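Local coordinates for protein extracellular invertase (Aspergillus kawachii, PDB 5XH8) that hydrolyses beta-fructofuranosides, probably including sucrose, and has high transfructosylation activity that builds fructooligosaccharides, probably 1-kestose among them, at residues I123-P128 with W243-E248; A168-Y173 with G271-D276; S285-L290 with D351-A356. All blocks are in the same frame, centred on the assembly; numbering follows the deposited sequence.

Contact 1: I123-P128 with W243-E248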
loop_
_atom_site.group_PDB
_atom_site.type_symbol
_atom_site.label_atom_id
_atom_site.label_comp_id
_atom_site.label_asym_id
_atom_site.label_seq_id
_atom_site.Cartn_x
_atom_site.Cartn_y
_atom_site.Cartn_z
ATOM N N ILE A 123 3.112 -0.940 -16.570
ATOM C CA ILE A 123 4.355 -0.982 -15.831
ATOM C C ILE A 123 5.420 -1.394 -16.838
ATOM O O ILE A 123 5.300 -2.454 -17.479
ATOM C CB ILE A 123 4.298 -2.043 -14.691
ATOM C CG1 ILE A 123 3.138 -1.764 -13.707
ATOM C CG2 ILE A 123 5.635 -2.141 -13.971
ATOM C CD1 ILE A 123 2.770 -2.989 -12.899
ATOM N N HIS A 124 6.456 -0.570 -16.981
ATOM C CA HIS A 124 7.592 -0.920 -17.846
ATOM C C HIS A 124 8.833 -0.108 -17.490
ATOM O O HIS A 124 8.730 1.041 -17.110
ATOM C CB HIS A 124 7.240 -0.745 -19.329
ATOM C CG HIS A 124 8.145 -1.492 -20.250
ATOM N ND1 HIS A 124 9.140 -0.874 -20.975
ATOM C CD2 HIS A 124 8.231 -2.812 -20.540
ATOM C CE1 HIS A 124 9.784 -1.774 -21.695
ATOM N NE2 HIS A 124 9.257 -2.960 -21.447
ATOM N N TRP A 125 9.997 -0.725 -17.620
ATOM C CA TRP A 125 11.261 -0.077 -17.303
ATOM C C TRP A 125 11.503 1.228 -18.080
ATOM O O TRP A 125 12.152 2.127 -17.564
ATOM C CB TRP A 125 12.454 -1.047 -17.492
ATOM C CG TRP A 125 12.663 -1.514 -18.898
ATOM C CD1 TRP A 125 12.239 -2.692 -19.435
ATOM C CD2 TRP A 125 13.365 -0.836 -19.937
ATOM N NE1 TRP A 125 12.606 -2.785 -20.745
ATOM C CE2 TRP A 125 13.299 -1.659 -21.089
ATOM C CE3 TRP A 125 14.021 0.400 -20.025
ATOM C CZ2 TRP A 125 13.868 -1.286 -22.315
ATOM C CZ3 TRP A 125 14.593 0.770 -21.251
ATOM C CH2 TRP A 125 14.499 -0.071 -22.376
ATOM N N SER A 126 10.969 1.301 -19.299
ATOM C CA SER A 126 11.179 2.424 -20.208
ATOM C C SER A 126 10.315 3.647 -19.953
ATOM O O SER A 126 10.521 4.643 -20.607
ATOM C CB SER A 126 10.938 1.981 -21.652
ATOM O OG SER A 126 9.579 1.665 -21.896
ATOM N N ILE A 127 9.329 3.554 -19.056
ATOM C CA ILE A 127 8.405 4.677 -18.795
ATOM C C ILE A 127 8.441 5.059 -17.332
ATOM O O ILE A 127 8.969 4.292 -16.508
ATOM C CB ILE A 127 6.962 4.349 -19.222
ATOM C CG1 ILE A 127 6.404 3.120 -18.458
ATOM C CG2 ILE A 127 6.898 4.173 -20.727
ATOM C CD1 ILE A 127 4.921 2.870 -18.687
ATOM N N PRO A 128 7.880 6.235 -16.981
ATOM C CA PRO A 128 7.876 6.562 -15.548
ATOM C C PRO A 128 7.084 5.533 -14.729
ATOM O O PRO A 128 6.088 4.980 -15.213
ATOM C CB PRO A 128 7.230 7.963 -15.498
ATOM C CG PRO A 128 7.525 8.548 -16.869
ATOM C CD PRO A 128 7.447 7.377 -17.815
ATOM N N TRP A 243 23.427 -7.088 -19.026
ATOM C CA TRP A 243 22.690 -6.798 -17.811
ATOM C C TRP A 243 21.471 -5.924 -18.142
ATOM O O TRP A 243 20.457 -5.999 -17.465
ATOM C CB TRP A 243 23.578 -6.112 -16.771
ATOM C CG TRP A 243 24.828 -6.881 -16.361
ATOM C CD1 TRP A 243 26.099 -6.366 -16.233
ATOM C CD2 TRP A 243 24.933 -8.274 -16.014
ATOM N NE1 TRP A 243 26.981 -7.343 -15.822
ATOM C CE2 TRP A 243 26.298 -8.523 -15.682
ATOM C CE3 TRP A 243 24.019 -9.343 -15.954
ATOM C CZ2 TRP A 243 26.753 -9.786 -15.288
ATOM C CZ3 TRP A 243 24.472 -10.601 -15.570
ATOM C CH2 TRP A 243 25.826 -10.816 -15.237
ATOM N N ALA A 244 21.604 -5.091 -19.174
ATOM C CA ALA A 244 20.484 -4.473 -19.849
ATOM C C ALA A 244 19.742 -3.485 -18.931
ATOM O O ALA A 244 20.368 -2.894 -18.021
ATOM C CB ALA A 244 19.581 -5.546 -20.459
ATOM N N PHE A 245 18.442 -3.280 -19.142
ATOM C CA PHE A 245 17.753 -2.158 -18.475
ATOM C C PHE A 245 16.957 -2.488 -17.229
ATOM O O PHE A 245 16.532 -1.581 -16.515
ATOM C CB PHE A 245 16.884 -1.451 -19.477
ATOM C CG PHE A 245 17.664 -0.783 -20.584
ATOM C CD1 PHE A 245 18.030 -1.489 -21.721
ATOM C CD2 PHE A 245 18.019 0.561 -20.490
ATOM C CE1 PHE A 245 18.731 -0.875 -22.751
ATOM C CE2 PHE A 245 18.731 1.189 -21.515
ATOM C CZ PHE A 245 19.083 0.470 -22.649
ATOM N N ASN A 246 16.747 -3.773 -16.960
ATOM C CA ASN A 246 15.923 -4.202 -15.825
ATOM C C ASN A 246 16.120 -5.698 -15.622
ATOM O O ASN A 246 16.236 -6.419 -16.592
ATOM C CB ASN A 246 14.444 -3.894 -16.116
ATOM C CG ASN A 246 13.558 -4.130 -14.920
ATOM O OD1 ASN A 246 13.695 -3.470 -13.888
ATOM N ND2 ASN A 246 12.636 -5.070 -15.053
ATOM N N PHE A 247 16.200 -6.146 -14.370
ATOM C CA PHE A 247 16.216 -7.568 -14.046
ATOM C C PHE A 247 14.794 -8.060 -13.690
ATOM O O PHE A 247 14.035 -7.345 -13.038
ATOM C CB PHE A 247 17.105 -7.884 -12.834
ATOM C CG PHE A 247 18.599 -7.735 -13.055
ATOM C CD1 PHE A 247 19.184 -7.698 -14.326
ATOM C CD2 PHE A 247 19.431 -7.667 -11.943
ATOM C CE1 PHE A 247 20.561 -7.559 -14.468
ATOM C CE2 PHE A 247 20.815 -7.537 -12.088
ATOM C CZ PHE A 247 21.372 -7.495 -13.353
ATOM N N GLU A 248 14.496 -9.297 -14.104
ATOM C CA GLU A 248 13.217 -9.977 -13.856
ATOM C C GLU A 248 13.497 -11.390 -13.327
ATOM O O GLU A 248 14.584 -11.949 -13.554
ATOM C CB GLU A 248 12.413 -10.056 -15.154
ATOM C CG GLU A 248 12.064 -8.683 -15.760
ATOM C CD GLU A 248 10.916 -8.763 -16.734
ATOM O OE1 GLU A 248 11.167 -9.140 -17.908
ATOM O OE2 GLU A 248 9.750 -8.508 -16.299
#

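Contact 2: A168-Y173 with G271-D276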
loop_
_atom_site.group_PDB
_atom_site.type_symbol
_atom_site.label_atom_id
_atom_site.label_comp_id
_atom_site.label_asym_id
_atom_site.label_seq_id
_atom_site.Cartn_x
_atom_site.Cartn_y
_atom_site.Cartn_z
ATOM N N ALA A 168 11.099 -1.283 -11.915
ATOM C CA ALA A 168 10.296 -2.457 -11.654
ATOM C C ALA A 168 10.595 -2.886 -10.234
ATOM O O ALA A 168 11.697 -2.619 -9.708
ATOM C CB ALA A 168 10.671 -3.600 -12.593
ATOM N N PHE A 169 9.629 -3.586 -9.633
ATOM C CA PHE A 169 9.736 -4.057 -8.262
ATOM C C PHE A 169 8.823 -5.271 -8.034
ATOM O O PHE A 169 7.741 -5.157 -7.454
ATOM C CB PHE A 169 9.402 -2.907 -7.316
ATOM C CG PHE A 169 9.717 -3.187 -5.880
ATOM C CD1 PHE A 169 11.026 -3.252 -5.448
ATOM C CD2 PHE A 169 8.710 -3.329 -4.960
ATOM C CE1 PHE A 169 11.320 -3.517 -4.122
ATOM C CE2 PHE A 169 8.994 -3.579 -3.627
ATOM C CZ PHE A 169 10.307 -3.663 -3.206
ATOM N N ARG A 170 9.269 -6.443 -8.489
ATOM C CA ARG A 170 8.379 -7.599 -8.553
ATOM C C ARG A 170 9.108 -8.925 -8.516
ATOM O O ARG A 170 10.346 -8.959 -8.474
ATOM C CB ARG A 170 7.508 -7.499 -9.810
ATOM C CG ARG A 170 8.267 -7.331 -11.110
ATOM C CD ARG A 170 7.337 -7.515 -12.323
ATOM N NE ARG A 170 8.052 -7.279 -13.580
ATOM C CZ ARG A 170 8.249 -6.092 -14.169
ATOM N NH1 ARG A 170 7.717 -4.962 -13.681
ATOM N NH2 ARG A 170 8.970 -6.035 -15.300
ATOM N N ASP A 171 8.316 -9.997 -8.533
ATOM C CA ASP A 171 8.785 -11.381 -8.658
ATOM C C ASP A 171 9.574 -11.821 -7.411
ATOM O O ASP A 171 10.688 -12.330 -7.520
ATOM C CB ASP A 171 9.644 -11.596 -9.911
ATOM C CG ASP A 171 9.020 -11.062 -11.183
ATOM O OD1 ASP A 171 7.780 -10.973 -11.269
ATOM O OD2 ASP A 171 9.819 -10.732 -12.109
ATOM N N PRO A 172 8.987 -11.651 -6.228
ATOM C CA PRO A 172 9.721 -12.019 -5.023
ATOM C C PRO A 172 10.082 -13.502 -5.032
ATOM O O PRO A 172 9.222 -14.360 -5.369
ATOM C CB PRO A 172 8.739 -11.683 -3.896
ATOM C CG PRO A 172 7.385 -11.754 -4.544
ATOM C CD PRO A 172 7.613 -11.197 -5.905
ATOM N N TYR A 173 11.346 -13.779 -4.699
ATOM C CA TYR A 173 11.890 -15.137 -4.656
ATOM C C TYR A 173 12.409 -15.440 -3.248
ATOM O O TYR A 173 13.449 -14.907 -2.823
ATOM C CB TYR A 173 12.997 -15.304 -5.697
ATOM C CG TYR A 173 13.350 -16.755 -5.926
ATOM C CD1 TYR A 173 12.662 -17.524 -6.887
ATOM C CD2 TYR A 173 14.327 -17.382 -5.165
ATOM C CE1 TYR A 173 12.961 -18.868 -7.080
ATOM C CE2 TYR A 173 14.626 -18.740 -5.336
ATOM C CZ TYR A 173 13.942 -19.482 -6.302
ATOM O OH TYR A 173 14.234 -20.832 -6.476
ATOM N N GLY A 271 16.120 -12.939 -15.791
ATOM C CA GLY A 271 15.803 -12.395 -17.095
ATOM C C GLY A 271 16.344 -10.975 -17.135
ATOM O O GLY A 271 16.255 -10.244 -16.150
ATOM N N THR A 272 16.903 -10.570 -18.269
ATOM C CA THR A 272 17.253 -9.164 -18.461
ATOM C C THR A 272 16.484 -8.603 -19.644
ATOM O O THR A 272 16.341 -9.266 -20.677
ATOM C CB THR A 272 18.788 -8.940 -18.628
ATOM O OG1 THR A 272 19.220 -9.288 -19.943
ATOM C CG2 THR A 272 19.541 -9.734 -17.631
ATOM N N GLU A 273 15.977 -7.381 -19.466
ATOM C CA GLU A 273 15.183 -6.690 -20.466
ATOM C C GLU A 273 16.085 -5.719 -21.232
ATOM O O GLU A 273 16.531 -4.705 -20.679
ATOM C CB GLU A 273 14.022 -5.930 -19.822
ATOM C CG GLU A 273 13.039 -6.814 -19.072
ATOM C CD GLU A 273 11.727 -6.098 -18.820
ATOM O OE1 GLU A 273 10.971 -5.892 -19.803
ATOM O OE2 GLU A 273 11.494 -5.701 -17.659
ATOM N N GLY A 274 16.337 -6.056 -22.499
ATOM C CA GLY A 274 17.200 -5.286 -23.387
ATOM C C GLY A 274 16.476 -4.491 -24.449
ATOM O O GLY A 274 15.261 -4.650 -24.690
ATOM N N SER A 275 17.251 -3.624 -25.088
ATOM C CA SER A 275 16.739 -2.694 -26.079
ATOM C C SER A 275 17.880 -2.246 -26.969
ATOM O O SER A 275 19.004 -2.166 -26.501
ATOM C CB SER A 275 16.188 -1.469 -25.368
ATOM O OG SER A 275 15.523 -0.595 -26.264
ATOM N N ASP A 276 17.584 -1.944 -28.229
ATOM C CA ASP A 276 18.450 -1.065 -29.036
ATOM C C ASP A 276 18.246 0.362 -28.589
ATOM O O ASP A 276 17.252 0.674 -27.935
ATOM C CB ASP A 276 18.098 -1.144 -30.504
ATOM C CG ASP A 276 18.193 -2.530 -31.023
ATOM O OD1 ASP A 276 19.285 -3.137 -30.874
ATOM O OD2 ASP A 276 17.166 -3.017 -31.541
HETATM O O HOH W 1 9.750 -3.853 -17.439
#

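Contact 3: S285-L290 with D351-A356. With NA (sodium ion), chain B.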
loop_
_atom_site.group_PDB
_atom_site.type_symbol
_atom_site.label_atom_id
_atom_site.label_comp_id
_atom_site.label_asym_id
_atom_site.label_seq_id
_atom_site.Cartn_x
_atom_site.Cartn_y
_atom_site.Cartn_z
ATOM N N SER A 285 13.059 -5.419 -26.452
ATOM C CA SER A 285 13.339 -6.074 -27.747
ATOM C C SER A 285 14.145 -7.329 -27.552
ATOM O O SER A 285 14.049 -8.223 -28.373
ATOM C CB SER A 285 14.050 -5.128 -28.730
ATOM O OG SER A 285 15.209 -4.614 -28.109
ATOM N N ILE A 286 14.906 -7.413 -26.459
ATOM C CA ILE A 286 15.766 -8.569 -26.182
ATOM C C ILE A 286 15.440 -9.142 -24.797
ATOM O O ILE A 286 15.558 -8.437 -23.808
ATOM C CB ILE A 286 17.273 -8.157 -26.226
ATOM C CG1 ILE A 286 17.628 -7.428 -27.553
ATOM C CG2 ILE A 286 18.172 -9.364 -26.024
ATOM C CD1 ILE A 286 17.415 -8.268 -28.811
ATOM N N HIS A 287 15.072 -10.425 -24.727
ATOM C CA HIS A 287 14.812 -11.087 -23.448
ATOM C C HIS A 287 15.891 -12.140 -23.226
ATOM O O HIS A 287 15.772 -13.269 -23.717
ATOM C CB HIS A 287 13.406 -11.723 -23.469
ATOM C CG HIS A 287 12.273 -10.736 -23.500
ATOM N ND1 HIS A 287 11.852 -10.114 -24.660
ATOM C CD2 HIS A 287 11.454 -10.284 -22.517
ATOM C CE1 HIS A 287 10.814 -9.337 -24.391
ATOM N NE2 HIS A 287 10.570 -9.405 -23.093
ATOM N N ASP A 288 16.947 -11.785 -22.494
ATOM C CA ASP A 288 18.046 -12.719 -22.194
ATOM C C ASP A 288 17.787 -13.545 -20.929
ATOM O O ASP A 288 17.442 -12.970 -19.908
ATOM C CB ASP A 288 19.360 -11.960 -21.988
ATOM C CG ASP A 288 19.951 -11.424 -23.279
ATOM O OD1 ASP A 288 19.573 -11.894 -24.386
ATOM O OD2 ASP A 288 20.805 -10.516 -23.151
ATOM N N MET A 289 17.978 -14.874 -21.011
ATOM C CA MET A 289 17.745 -15.809 -19.911
ATOM C C MET A 289 19.089 -16.278 -19.365
ATOM O O MET A 289 19.667 -17.284 -19.825
ATOM C CB MET A 289 16.908 -17.002 -20.355
ATOM C CG MET A 289 16.396 -17.888 -19.220
ATOM S SD MET A 289 15.587 -16.983 -17.878
ATOM C CE MET A 289 16.768 -17.109 -16.530
ATOM N N LEU A 290 19.579 -15.532 -18.381
ATOM C CA LEU A 290 20.954 -15.686 -17.876
ATOM C C LEU A 290 21.072 -16.455 -16.557
ATOM O O LEU A 290 20.123 -16.517 -15.757
ATOM C CB LEU A 290 21.585 -14.302 -17.713
ATOM C CG LEU A 290 21.546 -13.328 -18.878
ATOM C CD1 LEU A 290 22.202 -12.003 -18.495
ATOM C CD2 LEU A 290 22.237 -13.919 -20.086
ATOM N N ASP A 351 4.578 -16.530 -28.580
ATOM C CA ASP A 351 4.227 -15.485 -29.523
ATOM C C ASP A 351 5.198 -14.297 -29.491
ATOM O O ASP A 351 4.784 -13.142 -29.630
ATOM C CB ASP A 351 2.768 -15.033 -29.255
ATOM C CG ASP A 351 2.561 -14.503 -27.849
ATOM O OD1 ASP A 351 3.549 -14.369 -27.089
ATOM O OD2 ASP A 351 1.401 -14.249 -27.490
ATOM N N LEU A 352 6.484 -14.589 -29.304
ATOM C CA LEU A 352 7.518 -13.556 -29.283
ATOM C C LEU A 352 7.189 -12.464 -28.245
ATOM O O LEU A 352 7.276 -11.261 -28.520
ATOM C CB LEU A 352 7.722 -12.951 -30.689
ATOM C CG LEU A 352 8.190 -13.928 -31.777
ATOM C CD1 LEU A 352 8.264 -13.210 -33.122
ATOM C CD2 LEU A 352 9.533 -14.527 -31.415
ATOM N N PHE A 353 6.809 -12.905 -27.046
ATOM C CA PHE A 353 6.423 -11.982 -25.983
ATOM C C PHE A 353 5.339 -11.011 -26.459
ATOM O O PHE A 353 5.424 -9.820 -26.247
ATOM C CB PHE A 353 7.662 -11.265 -25.443
ATOM C CG PHE A 353 8.805 -12.194 -25.145
ATOM C CD1 PHE A 353 8.851 -12.891 -23.940
ATOM C CD2 PHE A 353 9.829 -12.386 -26.077
ATOM C CE1 PHE A 353 9.900 -13.750 -23.673
ATOM C CE2 PHE A 353 10.885 -13.237 -25.802
ATOM C CZ PHE A 353 10.927 -13.913 -24.599
ATOM N N GLU A 354 4.348 -11.573 -27.147
ATOM C CA GLU A 354 3.202 -10.848 -27.709
ATOM C C GLU A 354 3.566 -9.872 -28.820
ATOM O O GLU A 354 2.866 -8.905 -29.026
ATOM C CB GLU A 354 2.375 -10.181 -26.589
ATOM C CG GLU A 354 2.040 -11.209 -25.520
ATOM C CD GLU A 354 1.157 -10.718 -24.397
ATOM O OE1 GLU A 354 0.644 -9.599 -24.468
ATOM O OE2 GLU A 354 0.961 -11.499 -23.447
ATOM N N GLN A 355 4.640 -10.151 -29.551
ATOM C CA GLN A 355 5.005 -9.365 -30.745
ATOM C C GLN A 355 4.689 -10.091 -32.070
ATOM O O GLN A 355 4.772 -9.482 -33.128
ATOM C CB GLN A 355 6.496 -8.994 -30.693
ATOM C CG GLN A 355 6.888 -8.073 -29.540
ATOM C CD GLN A 355 6.166 -6.733 -29.590
ATOM O OE1 GLN A 355 5.614 -6.265 -28.603
ATOM N NE2 GLN A 355 6.152 -6.125 -30.756
ATOM N N ALA A 356 4.308 -11.366 -32.020
ATOM C CA ALA A 356 4.106 -12.156 -33.238
ATOM C C ALA A 356 2.747 -11.900 -33.875
ATOM O O ALA A 356 1.821 -12.735 -33.800
ATOM C CB ALA A 356 4.283 -13.636 -32.954
HETATM NA NA NA B . 15.638 -15.386 -24.493
HETATM O O HOH W 2 17.824 -16.052 -23.708
#

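Contact 1: I123-P128 with W243-E248
Trp125 lays the six-membered ring of its indole against the phenyl ring of Phe245 in an offset stack, the centroids 4.5 Å apart and the planes only 14° from parallel. The offset puts more than ring on ring: Phe245 CB sits almost straight over the six-membered ring, 3.5 Å from its centroid, as a CH-pi contact. Further out, Trp125 CZ3 comes within 3.5 Å of Phe245 CG. With CG lodged between the backbone N and the carbonyl carbon (chi1 64°), the indole stands out from the turn toward the facing loop. Over the opposite face of the indole, toward its rim, comes His124 CE1. That imidazole is steadied in turn, His124 ND1 and Ser126 OG being hydrogen-bonded at 2.7 Å. The type I turn from His124 to Ile127 closes with Ile127 N bonded to His124 O at 3.2 Å.

Asn246 joins at the root of the indole. Its CB packs on Trp125 CB at 3.7 Å, while its amide looks elsewhere, OD1 to Thr167 and ND2 to Glu273. The indole's own polar atom, NE1, is hydrogen-bonded to Thr284. The carbonyls of Ile123 and Trp125 each hydrogen-bond to glycerol, probably from the crystallisation liquor, consistent with a loop at the edge of the pocket of the GH32 beta-propeller.

In the fold, 123-128 belongs to the loop joining strands 112-118 and 134-140 of one four-stranded sheet. It leans on the loop that enters strand 247-248 of another sheet, with strand 166-176 also touching Trp125 and Asn246 and strand 265-274 lying alongside.

Contact 2: A168-Y173 with G271-D276
Arg170, with CG between the backbone N and the carbonyl carbon (chi1 54°), and Glu273, with CG beside the backbone N (chi1 -61°), send their side chains toward each other from opposite directions. From CG the arginine runs straight to NE, which carries the guanidinium well clear of its strand, and the extended chain of the glutamate brings its carboxylate forward. Arg170, Asp171 and Pro172 form the Arg-Asp-Pro signature of glycoside hydrolase family 32, and the two strands, 166-176 and 265-274, belong to different sheets of the five-bladed beta-propeller of this family. The pair therefore spans from one sheet to another.

The salt bridge itself is long, 3.5 Å from Arg170 NH2 to Glu273 OE2. OE2 comes up at the edge of the guanidinium, near its plane, but the two flat groups are turned 67° apart, so they do not pair side by side in the two-pronged fashion.

Other groups share the load. Arg170 NH2 also forms a salt bridge with Glu248 and NH1 one with Glu134, so Glu134 and Glu248 fix the guanidinium as well as Glu273. Glu273 OE1 is hydrogen-bonded to Thr284, while OE2 lies close to Glu248 OE1, a meeting of two acidic groups that the nearby arginine would probably offset. Next along the signature, Asp171 OD1 is hydrogen-bonded to a glycerol, probably from the crystallisation liquor, consistent with the fructosyl-binding pocket in which the Arg-Asp-Pro motif lies in family 32 enzymes.

A water also bridges the two groups. It sits in the guanidinium plane at the edge, accepts from Arg170 NH2 at 3.2 Å, and donates to Glu273 OE2 over a short 2.6 Å.

Contact 3: S285-L290 with D351-A356
His287 stacks face to face on Phe353, two residues into a segment that opens at Ser285. Ser285 and Ile286 both face Gly274 of the neighbouring strand, a classic beta bulge at the start of strand 286-298. In His287, CG stands beside the backbone N and anti to the carbonyl carbon (chi1 -68°), which carries the imidazole toward Phe353. The ring centroids of the two are 3.7 Å apart and the planes 16°. The side chains run antiparallel alongside one another: His287 CB ends up 3.5 Å from Phe353 CZ, and Phe353 CB lies 3.8 Å from His287 CE1. Between them His287 ND1 sits over the phenyl face, 3.4 Å from Phe353 CD2. Tyr319 meets the imidazole edge-to-face.

The backbone of the same histidine does a separate job, its O binding the sodium ion at 2.3 Å. Beyond Asp288, Met289 N donates at 2.9 Å to a water that is itself a sodium ligand. Gly315, Phe316 and Ser318 complete the site with carbonyl oxygens.

Facing the strand, Phe353 rides on a tight loop in which Leu352, Phe353 and Glu354 all have positive phi. Asp351 OD1 accepts from Glu354 N at 2.9 Å, the N-H coming from above the carboxylate plane, an Asx motif.

With no hydrogen bond between the segments, the contact is probably held by dispersion and ring electrostatics, while the sodium ion probably polarises the peptide leaving His287 without touching its imidazole.

In the fold
All three contacts fall within the family 32 N-terminal domain, the beta-propeller domain. Contacts 1 and 2 lie close, their centres about 6 Å apart, and their segments alternate along the sequence; a probable backbone hydrogen bond from Phe245 N to Glu273 O joins them. Contact 3 opens after both have closed, with its centre about 14 Å from contact 1 and 12 Å from contact 2. One segment of each contact lies on one antiparallel sheet, in which strand 265-274 has 247-248 and 286-298 as neighbours. From it the contacts reach the loop at 123-128, strand 166-176 and the loop at 351-356, so the sheet borders both the glycerol-bound region and the sodium site.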